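Local coordinates for biliverdin reductase (PDB 5B3T), which probably reduces biliverdin to bilirubin with NADPH, as an NADP-binding member of the Gfo/Idh/MocA family of oxidoreductases, at residues Phe154-Ser159 against Phe251-Asp256; Val199-Ala204 against Tyr225-Asn230. One frame throughout, in Å; residues are numbered along the deposited sequence.

Contact 1 of 2, residues Phe154-Ser159 against Phe251-Asp256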
loop_
_atom_site.group_PDB
_atom_site.type_symbol
_atom_site.label_atom_id
_atom_site.label_comp_id
_atom_site.label_asym_id
_atom_site.label_seq_id
_atom_site.Cartn_x
_atom_site.Cartn_y
_atom_site.Cartn_z
ATOM N N PHE A 154 7.778 13.390 19.160
ATOM C CA PHE A 154 7.120 14.686 19.082
ATOM C C PHE A 154 7.166 15.331 17.705
ATOM O O PHE A 154 6.384 16.254 17.455
ATOM C CB PHE A 154 7.730 15.665 20.100
ATOM C CG PHE A 154 9.219 15.835 19.966
ATOM C CD1 PHE A 154 9.748 16.756 19.074
ATOM C CD2 PHE A 154 10.090 15.081 20.739
ATOM C CE1 PHE A 154 11.117 16.915 18.948
ATOM C CE2 PHE A 154 11.463 15.239 20.619
ATOM C CZ PHE A 154 11.975 16.155 19.722
ATOM N N TYR A 155 8.046 14.884 16.812
ATOM C CA TYR A 155 8.179 15.501 15.500
ATOM C C TYR A 155 8.637 14.445 14.509
ATOM O O TYR A 155 9.642 13.769 14.744
ATOM C CB TYR A 155 9.169 16.670 15.545
ATOM C CG TYR A 155 9.232 17.509 14.285
ATOM C CD1 TYR A 155 8.078 17.857 13.595
ATOM C CD2 TYR A 155 10.448 17.981 13.807
ATOM C CE1 TYR A 155 8.137 18.635 12.446
ATOM C CE2 TYR A 155 10.517 18.760 12.664
ATOM C CZ TYR A 155 9.360 19.084 11.988
ATOM O OH TYR A 155 9.426 19.860 10.851
ATOM N N ALA A 156 7.896 14.301 13.414
ATOM C CA ALA A 156 8.227 13.336 12.378
ATOM C C ALA A 156 8.012 13.974 11.015
ATOM O O ALA A 156 7.121 14.810 10.838
ATOM C CB ALA A 156 7.388 12.058 12.492
ATOM N N ARG A 157 8.835 13.570 10.052
ATOM C CA ARG A 157 8.721 14.074 8.692
ATOM C C ARG A 157 8.933 12.929 7.716
ATOM O O ARG A 157 9.959 12.244 7.766
ATOM C CB ARG A 157 9.728 15.198 8.418
ATOM C CG ARG A 157 9.578 15.815 7.036
ATOM C CD ARG A 157 10.365 17.106 6.911
ATOM N NE ARG A 157 9.789 17.978 5.890
ATOM C CZ ARG A 157 10.147 17.954 4.613
ATOM N NH1 ARG A 157 11.086 17.110 4.211
ATOM N NH2 ARG A 157 9.575 18.773 3.743
ATOM N N TYR A 158 7.954 12.728 6.839
ATOM C CA TYR A 158 7.979 11.680 5.824
ATOM C C TYR A 158 7.770 12.356 4.476
ATOM O O TYR A 158 6.667 12.827 4.178
ATOM C CB TYR A 158 6.903 10.627 6.111
ATOM C CG TYR A 158 6.696 9.578 5.039
ATOM C CD1 TYR A 158 7.759 9.088 4.291
ATOM C CD2 TYR A 158 5.432 9.056 4.799
ATOM C CE1 TYR A 158 7.561 8.123 3.316
ATOM C CE2 TYR A 158 5.225 8.091 3.831
ATOM C CZ TYR A 158 6.291 7.628 3.094
ATOM O OH TYR A 158 6.081 6.669 2.130
ATOM N N SER A 159 8.827 12.422 3.671
ATOM C CA SER A 159 8.800 13.162 2.416
ATOM C C SER A 159 9.272 12.270 1.280
ATOM O O SER A 159 10.348 11.668 1.361
ATOM C CB SER A 159 9.673 14.419 2.497
ATOM O OG SER A 159 9.666 15.114 1.263
ATOM N N PHE A 251 12.361 9.605 5.922
ATOM C CA PHE A 251 11.422 9.287 6.998
ATOM C C PHE A 251 12.182 9.506 8.303
ATOM O O PHE A 251 13.011 8.680 8.694
ATOM C CB PHE A 251 10.890 7.861 6.882
ATOM C CG PHE A 251 9.579 7.636 7.594
ATOM C CD1 PHE A 251 9.167 8.477 8.617
ATOM C CD2 PHE A 251 8.753 6.583 7.231
ATOM C CE1 PHE A 251 7.965 8.270 9.265
ATOM C CE2 PHE A 251 7.548 6.371 7.877
ATOM C CZ PHE A 251 7.154 7.216 8.895
ATOM N N THR A 252 11.906 10.627 8.964
ATOM C CA THR A 252 12.598 11.017 10.185
ATOM C C THR A 252 11.589 11.127 11.318
ATOM O O THR A 252 10.510 11.697 11.135
ATOM C CB THR A 252 13.329 12.349 9.998
ATOM O OG1 THR A 252 14.266 12.228 8.921
ATOM C CG2 THR A 252 14.071 12.741 11.271
ATOM N N LEU A 253 11.941 10.580 12.482
ATOM C CA LEU A 253 11.106 10.659 13.675
ATOM C C LEU A 253 11.969 11.109 14.846
ATOM O O LEU A 253 12.961 10.450 15.178
ATOM C CB LEU A 253 10.434 9.313 13.975
ATOM C CG LEU A 253 9.589 8.700 12.849
ATOM C CD1 LEU A 253 10.405 7.720 12.015
ATOM C CD2 LEU A 253 8.330 8.033 13.389
ATOM N N HIS A 254 11.591 12.224 15.466
ATOM C CA HIS A 254 12.331 12.799 16.582
ATOM C C HIS A 254 11.607 12.477 17.883
ATOM O O HIS A 254 10.422 12.796 18.032
ATOM C CB HIS A 254 12.480 14.313 16.427
ATOM C CG HIS A 254 13.290 14.731 15.238
ATOM N ND1 HIS A 254 14.663 14.620 15.198
ATOM C CD2 HIS A 254 12.922 15.289 14.060
ATOM C CE1 HIS A 254 15.105 15.077 14.039
ATOM N NE2 HIS A 254 14.070 15.488 13.331
ATOM N N GLY A 255 12.320 11.854 18.818
ATOM C CA GLY A 255 11.799 11.611 20.150
ATOM C C GLY A 255 12.721 12.187 21.206
ATOM O O GLY A 255 13.888 12.464 20.912
ATOM N N ASP A 256 12.232 12.376 22.434
ATOM C CA ASP A 256 13.091 13.016 23.427
ATOM C C ASP A 256 14.199 12.105 23.940
ATOM O O ASP A 256 15.018 12.560 24.745
ATOM C CB ASP A 256 12.261 13.556 24.601
ATOM C CG ASP A 256 11.454 12.483 25.313
ATOM O OD1 ASP A 256 11.685 11.278 25.082
ATOM O OD2 ASP A 256 10.579 12.857 26.123
#
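The rings of Tyr158 and Phe251 form an offset stack, with centroids 4.7 Å apart and planes 19° from parallel. Tyr158 CD1 lies over one face of the Phe251 ring, 4.0 Å from Phe251 CD2. Tyr158 CB also sits above that face, 4.1 Å from the ring centroid, in a CH-pi contact. The Phe154 ring works differently. The carbonyl oxygen of His254 stands over one of its faces, and Asp256 N lies at its edge, 3.5 Å from Phe154 CE2. The first torsion of Phe154 (chi1 56°) sets CG between the backbone N and the carbonyl carbon, which brings the end of the ring to the His254-Asp256 backbone. On the sheet face of Tyr155, its ring and the His254 imidazole meet rim to rim, with Tyr155 CD2 3.7 Å from His254 CD2. Neither covers the other.

The strands are antiparallel neighbours within the mixed sheet of the C-terminal alpha/beta domain. His254 N bonds to Tyr155 O at 2.6 Å, and Arg157 and Thr252 exchange a reciprocal pair of bonds. At the Phe154 end, His254 O accepts from Phe154 N at 2.9 Å and weakly from Tyr155 N. Phe154 and Tyr155 both face His254, a classic beta bulge.

The two faces differ in chemistry. Ala156, Tyr158, Phe251 and Leu253 make a largely apolar face, with helix 183-189 against the two aromatic residues. On the other, Glu235 forms a salt bridge with Arg157 and accepts a hydrogen bond from Tyr155 OH, while His254 ND1 bonds to Thr259. Tyr155, Arg157 and His254 are thus tied to the flanking strands, and the Tyr158-Phe251 stack lies on the buried side.

Contact 2 of 2, residues Val199-Ala204 against Tyr225-Asn230; sequences VQQVDA and YLQFNN
Val199 meets Phe228 with one methyl over a ring face. From Val199 CB the side chain splits into two branches. CG1, anti to the backbone N (chi1 173°), comes no closer than 4.0 Å to Gln227 O. CG2 lies above the Phe228 ring, 3.7 Å from Phe228 CE2 and slightly farther from Phe228 CZ. It stands off-centre toward the rim, 26° from the ring normal, as a CH-pi contact. The same methyl reaches the edge of van der Waals range of Leu226 CD1.

Farther along, Val202 and Leu226 lie side by side. Both Val202 methyls touch the same branch of Leu226, CD2, at 3.8 Å. Helix 309-325 packs on this side: Cys321 touches both Val202 and Leu226, and Val317 meets Val199.

Gln201 and Gln227 share the other face and run alongside each other. Their CB atoms are 3.9 Å apart and their amide planes are 53° apart. Gln201 NE2 is 3.3 Å from Gln227 OE1, but the angle is too poor for a hydrogen bond.

The backbone supplies the hydrogen bonds. Gln227 O takes two donors, both in its carbonyl plane: Gln200 N at 2.7 Å and Gln201 N at 3.1 Å. Gln227 N bonds back to Gln201 O. Asp203 and Tyr225 form a reciprocal pair beyond, and Tyr225 N bonds to Asp203 O at 2.7 Å.

Two consecutive residues, Gln200 and Gln201, thus face the single residue Gln227. This is a classic beta bulge. It lies where the first strand of the antiparallel hairpin 199-210/217-228 begins, at the border of the mixed sheet in the C-terminal alpha/beta domain.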
loop_
_atom_site.group_PDB
_atom_site.type_symbol
_atom_site.label_atom_id
_atom_site.label_comp_id
_atom_site.label_asym_id
_atom_site.label_seq_id
_atom_site.Cartn_x
_atom_site.Cartn_y
_atom_site.Cartn_z
ATOM N N VAL A 199 -4.985 10.397 14.756
ATOM C CA VAL A 199 -4.857 11.753 14.237
ATOM C C VAL A 199 -5.961 12.617 14.834
ATOM O O VAL A 199 -7.138 12.243 14.808
ATOM C CB VAL A 199 -4.926 11.751 12.702
ATOM C CG1 VAL A 199 -4.968 13.171 12.183
ATOM C CG2 VAL A 199 -3.744 10.996 12.101
ATOM N N GLN A 200 -5.592 13.789 15.345
ATOM C CA GLN A 200 -6.568 14.699 15.943
ATOM C C GLN A 200 -6.831 15.976 15.134
ATOM O O GLN A 200 -7.913 16.556 15.219
ATOM C CB GLN A 200 -6.146 15.066 17.369
ATOM C CG GLN A 200 -7.264 15.655 18.215
ATOM C CD GLN A 200 -8.325 14.632 18.572
ATOM O OE1 GLN A 200 -8.551 14.342 19.747
ATOM N NE2 GLN A 200 -8.981 14.080 17.559
ATOM N N GLN A 201 -5.878 16.411 14.348
ATOM C CA GLN A 201 -6.023 17.619 13.558
ATOM C C GLN A 201 -5.275 17.443 12.242
ATOM O O GLN A 201 -4.281 16.816 12.223
ATOM C CB GLN A 201 -5.496 18.829 14.339
ATOM C CG GLN A 201 -5.744 20.163 13.680
ATOM C CD GLN A 201 -5.835 21.308 14.658
ATOM O OE1 GLN A 201 -6.577 21.254 15.598
ATOM N NE2 GLN A 201 -5.047 22.332 14.453
ATOM N N VAL A 202 -5.771 18.030 11.180
ATOM C CA VAL A 202 -5.196 17.892 9.845
ATOM C C VAL A 202 -5.263 19.229 9.126
ATOM O O VAL A 202 -6.293 19.905 9.158
ATOM C CB VAL A 202 -5.925 16.814 9.011
ATOM C CG1 VAL A 202 -5.318 16.703 7.628
ATOM C CG2 VAL A 202 -5.906 15.476 9.705
ATOM N N ASP A 203 -4.161 19.607 8.476
ATOM C CA ASP A 203 -4.148 20.634 7.440
ATOM C C ASP A 203 -3.452 20.032 6.232
ATOM O O ASP A 203 -2.383 19.431 6.371
ATOM C CB ASP A 203 -3.426 21.914 7.888
ATOM C CG ASP A 203 -3.919 22.424 9.225
ATOM O OD1 ASP A 203 -5.078 22.875 9.294
ATOM O OD2 ASP A 203 -3.138 22.385 10.203
ATOM N N ALA A 204 -4.056 20.177 5.054
ATOM C CA ALA A 204 -3.509 19.561 3.856
ATOM C C ALA A 204 -3.743 20.469 2.660
ATOM O O ALA A 204 -4.775 21.143 2.572
ATOM C CB ALA A 204 -4.127 18.181 3.602
ATOM N N TYR A 225 -0.144 18.167 7.103
ATOM C CA TYR A 225 0.445 18.446 8.405
ATOM C C TYR A 225 -0.515 17.948 9.476
ATOM O O TYR A 225 -1.643 18.441 9.585
ATOM C CB TYR A 225 0.745 19.939 8.550
ATOM C CG TYR A 225 1.614 20.449 7.421
ATOM C CD1 TYR A 225 2.951 20.082 7.327
ATOM C CD2 TYR A 225 1.092 21.272 6.432
ATOM C CE1 TYR A 225 3.747 20.532 6.289
ATOM C CE2 TYR A 225 1.882 21.729 5.389
ATOM C CZ TYR A 225 3.208 21.356 5.325
ATOM O OH TYR A 225 3.999 21.805 4.292
ATOM N N LEU A 226 -0.070 16.960 10.249
ATOM C CA LEU A 226 -0.935 16.190 11.129
ATOM C C LEU A 226 -0.566 16.430 12.584
ATOM O O LEU A 226 0.615 16.538 12.930
ATOM C CB LEU A 226 -0.831 14.691 10.830
ATOM C CG LEU A 226 -0.996 14.218 9.385
ATOM C CD1 LEU A 226 -0.781 12.717 9.301
ATOM C CD2 LEU A 226 -2.363 14.589 8.841
ATOM N N GLN A 227 -1.586 16.496 13.434
ATOM C CA GLN A 227 -1.404 16.520 14.878
ATOM C C GLN A 227 -2.067 15.286 15.467
ATOM O O GLN A 227 -3.267 15.063 15.265
ATOM C CB GLN A 227 -1.968 17.802 15.491
ATOM C CG GLN A 227 -1.267 19.050 14.988
ATOM C CD GLN A 227 -1.745 20.313 15.668
ATOM O OE1 GLN A 227 -1.994 21.324 15.014
ATOM N NE2 GLN A 227 -1.872 20.263 16.987
ATOM N N PHE A 228 -1.285 14.483 16.175
ATOM C CA PHE A 228 -1.770 13.266 16.805
ATOM C C PHE A 228 -2.185 13.540 18.242
ATOM O O PHE A 228 -1.854 14.574 18.829
ATOM C CB PHE A 228 -0.707 12.169 16.775
ATOM C CG PHE A 228 -0.442 11.620 15.408
ATOM C CD1 PHE A 228 0.256 12.369 14.473
ATOM C CD2 PHE A 228 -0.876 10.352 15.057
ATOM C CE1 PHE A 228 0.511 11.869 13.212
ATOM C CE2 PHE A 228 -0.623 9.843 13.793
ATOM C CZ PHE A 228 0.072 10.606 12.870
ATOM N N ASN A 229 -2.911 12.580 18.809
ATOM C CA ASN A 229 -3.517 12.798 20.114
ATOM C C ASN A 229 -2.493 12.797 21.231
ATOM O O ASN A 229 -2.661 13.515 22.223
ATOM C CB ASN A 229 -4.582 11.743 20.376
ATOM C CG ASN A 229 -5.938 12.206 19.958
ATOM O OD1 ASN A 229 -6.349 13.295 20.339
ATOM N ND2 ASN A 229 -6.637 11.405 19.161
ATOM N N ASN A 230 -1.439 12.000 21.100
ATOM C CA ASN A 230 -0.393 11.958 22.104
ATOM C C ASN A 230 0.689 13.008 21.863
ATOM O O ASN A 230 1.768 12.922 22.460
ATOM C CB ASN A 230 0.204 10.552 22.169
ATOM C CG ASN A 230 -0.851 9.491 22.413
ATOM O OD1 ASN A 230 -1.996 9.802 22.744
ATOM N ND2 ASN A 230 -0.472 8.231 22.246
#

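Overall arrangement
From the N terminus, the chain first builds the parallel Rossmann sheet and then enters strand 153-163 of the mixed sheet. Contact 1 joins that strand to 248-255, closing a loop of 91 residues. Within this loop lie helix 183-189, strand 233-241 and the whole of contact 2, which leaves 20 residues between its two segments, most of them in the hairpin strands themselves. The contacts therefore nest and do not cross. Both belong to one sheet, with strand 233-241 lying between 217-228 and 153-163. Their centres are about 14 Å apart, and they do not touch. Contact 1 ties strands inside the sheet, and contact 2 ties its outermost strand 199-210.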